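Local coordinates for sensor protein kinase HptS (Staphylococcus aureus, PDB 6LKI) that is probably the membrane histidine kinase of a two-component system that, with its partner HptA, responds to external glucose-6-phosphate and controls hexose phosphate uptake, at residues B[24-37]-B[89-101]. Residues are numbered along the deposited sequence; the frame is centred on the assembly and turned at random.
Sequences ITQHNNSFQELDLT and HQLKFKNSTYMLK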
loop_
_atom_site.group_PDB
_atom_site.type_symbol
_atom_site.label_atom_id
_atom_site.label_comp_id
_atom_site.label_asym_id
_atom_site.label_seq_id
_atom_site.Cartn_x
_atom_site.Cartn_y
_atom_site.Cartn_z
ATOM N N ILE B 24 2.216 -24.413 2.284
ATOM C CA ILE B 24 1.822 -23.754 1.073
ATOM C C ILE B 24 1.692 -24.734 -0.085
ATOM O O ILE B 24 0.735 -24.728 -0.783
ATOM C CB ILE B 24 2.767 -22.621 0.730
ATOM C CG1 ILE B 24 2.664 -21.550 1.772
ATOM C CG2 ILE B 24 2.359 -21.998 -0.559
ATOM C CD1 ILE B 24 1.278 -20.999 1.888
ATOM N N THR B 25 2.683 -25.567 -0.261
ATOM C CA THR B 25 2.680 -26.525 -1.326
ATOM C C THR B 25 1.489 -27.453 -1.249
ATOM O O THR B 25 0.832 -27.697 -2.202
ATOM C CB THR B 25 3.977 -27.307 -1.282
ATOM O OG1 THR B 25 5.057 -26.416 -1.470
ATOM C CG2 THR B 25 4.002 -28.269 -2.331
ATOM N N GLN B 26 1.180 -27.924 -0.067
ATOM C CA GLN B 26 0.104 -28.891 0.110
ATOM C C GLN B 26 -1.281 -28.256 0.105
ATOM O O GLN B 26 -2.274 -28.987 0.024
ATOM C CB GLN B 26 0.315 -29.671 1.410
ATOM C CG GLN B 26 1.573 -30.527 1.403
ATOM C CD GLN B 26 1.777 -31.295 2.693
ATOM O OE1 GLN B 26 1.278 -30.906 3.749
ATOM N NE2 GLN B 26 2.518 -32.394 2.613
ATOM N N HIS B 27 -1.375 -26.929 0.178
ATOM C CA HIS B 27 -2.655 -26.233 0.203
ATOM C C HIS B 27 -2.934 -25.454 -1.076
ATOM O O HIS B 27 -3.938 -24.737 -1.144
ATOM C CB HIS B 27 -2.721 -25.288 1.404
ATOM C CG HIS B 27 -3.142 -25.956 2.674
ATOM N ND1 HIS B 27 -2.284 -26.722 3.432
ATOM C CD2 HIS B 27 -4.333 -25.975 3.319
ATOM C CE1 HIS B 27 -2.927 -27.185 4.488
ATOM N NE2 HIS B 27 -4.172 -26.745 4.444
ATOM N N ASN B 28 -2.044 -25.550 -2.024
ATOM C CA ASN B 28 -2.196 -24.917 -3.298
ATOM C C ASN B 28 -3.518 -25.215 -4.003
ATOM O O ASN B 28 -4.248 -24.364 -4.352
ATOM C CB ASN B 28 -1.090 -25.407 -4.175
ATOM C CG ASN B 28 -0.895 -24.551 -5.349
ATOM O OD1 ASN B 28 -1.235 -24.893 -6.474
ATOM N ND2 ASN B 28 -0.346 -23.411 -5.102
ATOM N N ASN B 29 -3.777 -26.473 -4.214
ATOM C CA ASN B 29 -4.990 -26.911 -4.893
ATOM C C ASN B 29 -6.229 -26.609 -4.062
ATOM O O ASN B 29 -7.278 -26.252 -4.610
ATOM C CB ASN B 29 -4.907 -28.405 -5.206
ATOM C CG ASN B 29 -3.869 -28.723 -6.264
ATOM O OD1 ASN B 29 -3.029 -29.604 -6.081
ATOM N ND2 ASN B 29 -3.924 -28.008 -7.382
ATOM N N SER B 30 -6.128 -26.742 -2.738
ATOM C CA SER B 30 -7.280 -26.481 -1.881
ATOM C C SER B 30 -7.643 -25.001 -1.881
ATOM O O SER B 30 -8.829 -24.648 -1.866
ATOM C CB SER B 30 -7.000 -26.968 -0.460
ATOM O OG SER B 30 -5.939 -26.238 0.131
ATOM N N PHE B 31 -6.639 -24.123 -1.902
ATOM C CA PHE B 31 -6.910 -22.688 -1.894
ATOM C C PHE B 31 -7.626 -22.251 -3.167
ATOM O O PHE B 31 -8.499 -21.377 -3.123
ATOM C CB PHE B 31 -5.609 -21.909 -1.714
ATOM C CG PHE B 31 -5.065 -21.952 -0.315
ATOM C CD1 PHE B 31 -5.877 -22.315 0.748
ATOM C CD2 PHE B 31 -3.743 -21.628 -0.061
ATOM C CE1 PHE B 31 -5.379 -22.354 2.037
ATOM C CE2 PHE B 31 -3.239 -21.666 1.226
ATOM C CZ PHE B 31 -4.059 -22.029 2.276
ATOM N N GLN B 32 -7.276 -22.850 -4.308
ATOM C CA GLN B 32 -7.940 -22.516 -5.562
ATOM C C GLN B 32 -9.415 -22.896 -5.564
ATOM O O GLN B 32 -10.155 -22.435 -6.441
ATOM C CB GLN B 32 -7.224 -23.199 -6.730
ATOM C CG GLN B 32 -5.770 -22.785 -6.884
ATOM C CD GLN B 32 -5.099 -23.432 -8.078
ATOM O OE1 GLN B 32 -5.561 -23.301 -9.212
ATOM N NE2 GLN B 32 -4.002 -24.137 -7.830
ATOM N N GLU B 33 -9.857 -23.715 -4.612
ATOM C CA GLU B 33 -11.257 -24.085 -4.470
ATOM C C GLU B 33 -12.001 -23.221 -3.460
ATOM O O GLU B 33 -13.218 -23.373 -3.313
ATOM C CB GLU B 33 -11.372 -25.558 -4.059
ATOM C CG GLU B 33 -10.943 -26.545 -5.132
ATOM C CD GLU B 33 -11.850 -26.512 -6.345
ATOM O OE1 GLU B 33 -11.332 -26.411 -7.478
ATOM O OE2 GLU B 33 -13.084 -26.586 -6.165
ATOM N N LEU B 34 -11.308 -22.323 -2.766
ATOM C CA LEU B 34 -11.891 -21.557 -1.672
ATOM C C LEU B 34 -12.187 -20.136 -2.136
ATOM O O LEU B 34 -11.280 -19.415 -2.564
ATOM C CB LEU B 34 -10.958 -21.548 -0.462
ATOM C CG LEU B 34 -10.756 -22.909 0.210
ATOM C CD1 LEU B 34 -9.708 -22.827 1.310
ATOM C CD2 LEU B 34 -12.073 -23.435 0.757
ATOM N N ASP B 35 -13.457 -19.743 -2.046
ATOM C CA ASP B 35 -13.909 -18.400 -2.395
ATOM C C ASP B 35 -13.973 -17.579 -1.111
ATOM O O ASP B 35 -14.862 -17.785 -0.279
ATOM C CB ASP B 35 -15.270 -18.463 -3.092
ATOM C CG ASP B 35 -15.783 -17.097 -3.528
ATOM O OD1 ASP B 35 -15.177 -16.064 -3.174
ATOM O OD2 ASP B 35 -16.812 -17.060 -4.235
ATOM N N LEU B 36 -13.040 -16.640 -0.958
ATOM C CA LEU B 36 -12.938 -15.868 0.274
ATOM C C LEU B 36 -13.989 -14.770 0.389
ATOM O O LEU B 36 -13.952 -14.000 1.355
ATOM C CB LEU B 36 -11.533 -15.272 0.406
ATOM C CG LEU B 36 -10.415 -16.312 0.539
ATOM C CD1 LEU B 36 -9.122 -15.674 1.022
ATOM C CD2 LEU B 36 -10.835 -17.448 1.467
ATOM N N THR B 37 -14.913 -14.667 -0.564
ATOM C CA THR B 37 -16.129 -13.893 -0.358
ATOM C C THR B 37 -17.246 -14.735 0.242
ATOM O O THR B 37 -18.300 -14.191 0.591
ATOM C CB THR B 37 -16.608 -13.271 -1.674
ATOM O OG1 THR B 37 -16.957 -14.309 -2.599
ATOM C CG2 THR B 37 -15.517 -12.398 -2.280
ATOM N N HIS B 89 3.928 -15.014 0.463
ATOM C CA HIS B 89 3.434 -15.889 -0.591
ATOM C C HIS B 89 2.311 -15.199 -1.349
ATOM O O HIS B 89 1.442 -14.565 -0.745
ATOM C CB HIS B 89 2.935 -17.227 -0.025
ATOM C CG HIS B 89 4.030 -18.128 0.456
ATOM N ND1 HIS B 89 4.498 -18.105 1.752
ATOM C CD2 HIS B 89 4.750 -19.077 -0.188
ATOM C CE1 HIS B 89 5.460 -19.001 1.887
ATOM N NE2 HIS B 89 5.632 -19.604 0.725
ATOM N N GLN B 90 2.343 -15.320 -2.674
ATOM C CA GLN B 90 1.262 -14.858 -3.538
ATOM C C GLN B 90 0.401 -16.071 -3.871
ATOM O O GLN B 90 0.852 -16.988 -4.566
ATOM C CB GLN B 90 1.813 -14.196 -4.801
ATOM C CG GLN B 90 0.749 -13.581 -5.698
ATOM C CD GLN B 90 1.322 -12.581 -6.689
ATOM O OE1 GLN B 90 2.413 -12.044 -6.490
ATOM N NE2 GLN B 90 0.582 -12.322 -7.761
ATOM N N LEU B 91 -0.831 -16.082 -3.370
ATOM C CA LEU B 91 -1.687 -17.260 -3.417
ATOM C C LEU B 91 -2.907 -17.000 -4.288
ATOM O O LEU B 91 -3.540 -15.945 -4.189
ATOM C CB LEU B 91 -2.136 -17.667 -2.010
ATOM C CG LEU B 91 -1.025 -17.887 -0.981
ATOM C CD1 LEU B 91 -1.621 -18.142 0.396
ATOM C CD2 LEU B 91 -0.126 -19.039 -1.402
ATOM N N LYS B 92 -3.237 -17.973 -5.133
ATOM C CA LYS B 92 -4.421 -17.896 -5.981
ATOM C C LYS B 92 -5.569 -18.620 -5.287
ATOM O O LYS B 92 -5.524 -19.841 -5.104
ATOM C CB LYS B 92 -4.150 -18.501 -7.357
ATOM C CG LYS B 92 -5.393 -18.589 -8.233
ATOM C CD LYS B 92 -5.134 -19.369 -9.513
ATOM C CE LYS B 92 -6.386 -19.441 -10.375
ATOM N NZ LYS B 92 -7.532 -20.058 -9.646
ATOM N N PHE B 93 -6.590 -17.867 -4.892
ATOM C CA PHE B 93 -7.824 -18.438 -4.385
ATOM C C PHE B 93 -8.851 -18.498 -5.513
ATOM O O PHE B 93 -8.584 -18.109 -6.653
ATOM C CB PHE B 93 -8.338 -17.634 -3.188
ATOM C CG PHE B 93 -7.661 -17.981 -1.891
ATOM C CD1 PHE B 93 -6.401 -17.485 -1.597
ATOM C CD2 PHE B 93 -8.284 -18.806 -0.969
ATOM C CE1 PHE B 93 -5.775 -17.803 -0.405
ATOM C CE2 PHE B 93 -7.663 -19.130 0.225
ATOM C CZ PHE B 93 -6.407 -18.628 0.508
ATOM N N LYS B 94 -10.045 -18.996 -5.187
ATOM C CA LYS B 94 -11.069 -19.185 -6.210
ATOM C C LYS B 94 -11.552 -17.859 -6.787
ATOM O O LYS B 94 -11.890 -17.790 -7.974
ATOM C CB LYS B 94 -12.244 -19.968 -5.627
ATOM C CG LYS B 94 -13.272 -20.426 -6.646
ATOM C CD LYS B 94 -14.422 -21.142 -5.955
ATOM C CE LYS B 94 -15.449 -21.642 -6.954
ATOM N NZ LYS B 94 -14.884 -22.671 -7.868
ATOM N N ASN B 95 -11.582 -16.804 -5.977
ATOM C CA ASN B 95 -12.160 -15.530 -6.387
ATOM C C ASN B 95 -11.128 -14.487 -6.789
ATOM O O ASN B 95 -11.421 -13.647 -7.645
ATOM C CB ASN B 95 -13.024 -14.956 -5.260
ATOM C CG ASN B 95 -12.238 -14.736 -3.984
ATOM O OD1 ASN B 95 -11.511 -15.621 -3.530
ATOM N ND2 ASN B 95 -12.372 -13.548 -3.403
ATOM N N SER B 96 -9.940 -14.510 -6.196
ATOM C CA SER B 96 -8.939 -13.476 -6.438
ATOM C C SER B 96 -7.600 -13.969 -5.902
ATOM O O SER B 96 -7.496 -15.061 -5.334
ATOM C CB SER B 96 -9.344 -12.149 -5.790
ATOM O OG SER B 96 -8.391 -11.136 -6.053
ATOM N N THR B 97 -6.573 -13.145 -6.091
ATOM C CA THR B 97 -5.241 -13.418 -5.569
ATOM C C THR B 97 -5.071 -12.720 -4.225
ATOM O O THR B 97 -5.440 -11.550 -4.075
ATOM C CB THR B 97 -4.170 -12.946 -6.556
ATOM O OG1 THR B 97 -4.036 -13.904 -7.613
ATOM C CG2 THR B 97 -2.824 -12.777 -5.862
ATOM N N TYR B 98 -4.523 -13.441 -3.252
ATOM C CA TYR B 98 -4.288 -12.913 -1.919
ATOM C C TYR B 98 -2.813 -13.043 -1.566
ATOM O O TYR B 98 -2.145 -14.001 -1.967
ATOM C CB TYR B 98 -5.141 -13.644 -0.872
ATOM C CG TYR B 98 -6.625 -13.366 -0.985
ATOM C CD1 TYR B 98 -7.382 -13.922 -2.010
ATOM C CD2 TYR B 98 -7.269 -12.552 -0.062
ATOM C CE1 TYR B 98 -8.736 -13.669 -2.115
ATOM C CE2 TYR B 98 -8.622 -12.292 -0.160
ATOM C CZ TYR B 98 -9.351 -12.852 -1.187
ATOM O OH TYR B 98 -10.699 -12.597 -1.284
ATOM N N MET B 99 -2.309 -12.065 -0.821
ATOM C CA MET B 99 -0.940 -12.084 -0.326
ATOM C C MET B 99 -0.942 -12.565 1.119
ATOM O O MET B 99 -1.691 -12.041 1.949
ATOM C CB MET B 99 -0.298 -10.698 -0.420
ATOM C CG MET B 99 -0.140 -10.167 -1.840
ATOM S SD MET B 99 0.862 -11.238 -2.895
ATOM C CE MET B 99 2.396 -11.287 -1.974
ATOM N N LEU B 100 -0.111 -13.561 1.412
ATOM C CA LEU B 100 0.021 -14.105 2.756
ATOM C C LEU B 100 1.396 -13.746 3.301
ATOM O O LEU B 100 2.417 -14.175 2.752
ATOM C CB LEU B 100 -0.179 -15.622 2.763
ATOM C CG LEU B 100 0.084 -16.313 4.105
ATOM C CD1 LEU B 100 -0.876 -15.801 5.173
ATOM C CD2 LEU B 100 -0.013 -17.830 3.970
ATOM N N LYS B 101 1.414 -12.978 4.364
ATOM C CA LYS B 101 2.614 -12.690 5.069
ATOM C C LYS B 101 2.567 -13.240 6.471
ATOM O O LYS B 101 1.599 -13.115 7.106
ATOM C CB LYS B 101 2.815 -11.213 5.133
ATOM C CG LYS B 101 2.779 -10.557 3.806
ATOM C CD LYS B 101 3.515 -9.259 3.886
ATOM C CE LYS B 101 2.853 -8.213 3.053
ATOM N NZ LYS B 101 2.980 -8.461 1.597
#
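With chi1 at -75° in Phe-31 and -81° in Phe-93, CG of each stands anti to its own carbonyl carbon, and the side chains run alongside each other, pointing the same way. They form an offset stack, centroids 4.7 Å apart, in which CZ of Phe-93 lies over the rim of the Phe-31 ring. Leu-36 closes the other face of Phe-93: its CD1 sits 3.8 Å from that ring's centroid and 3.5 Å from the centroid of Tyr-98, wedged between the two aromatics. Back along the helix, Ile-24 sets CG1 squarely over the face of His-89, whose NE2 is bonded to Gln-21, while CG2 of Ile-24 meets CD2 of Leu-91. Here the end of the long N-terminal helix 2-31 and the turn after it pack on the hairpin of strands 84-92 and 97-106, part of one of two antiparallel 2-1-4-3 sheets, consistent with a tandem PAS-like (dCACHE) sensor in which this is probably the membrane-distal domain. Two backbone N-H groups pin the loops together: Lys-94 N bonds to Leu-34 O at 2.9 Å, and Leu-36 N reaches Asn-95 OD1 at 3.2 Å from well above the amide plane. The same amide gives ND2 to Tyr-98 OH, which also bonds to Gln-69.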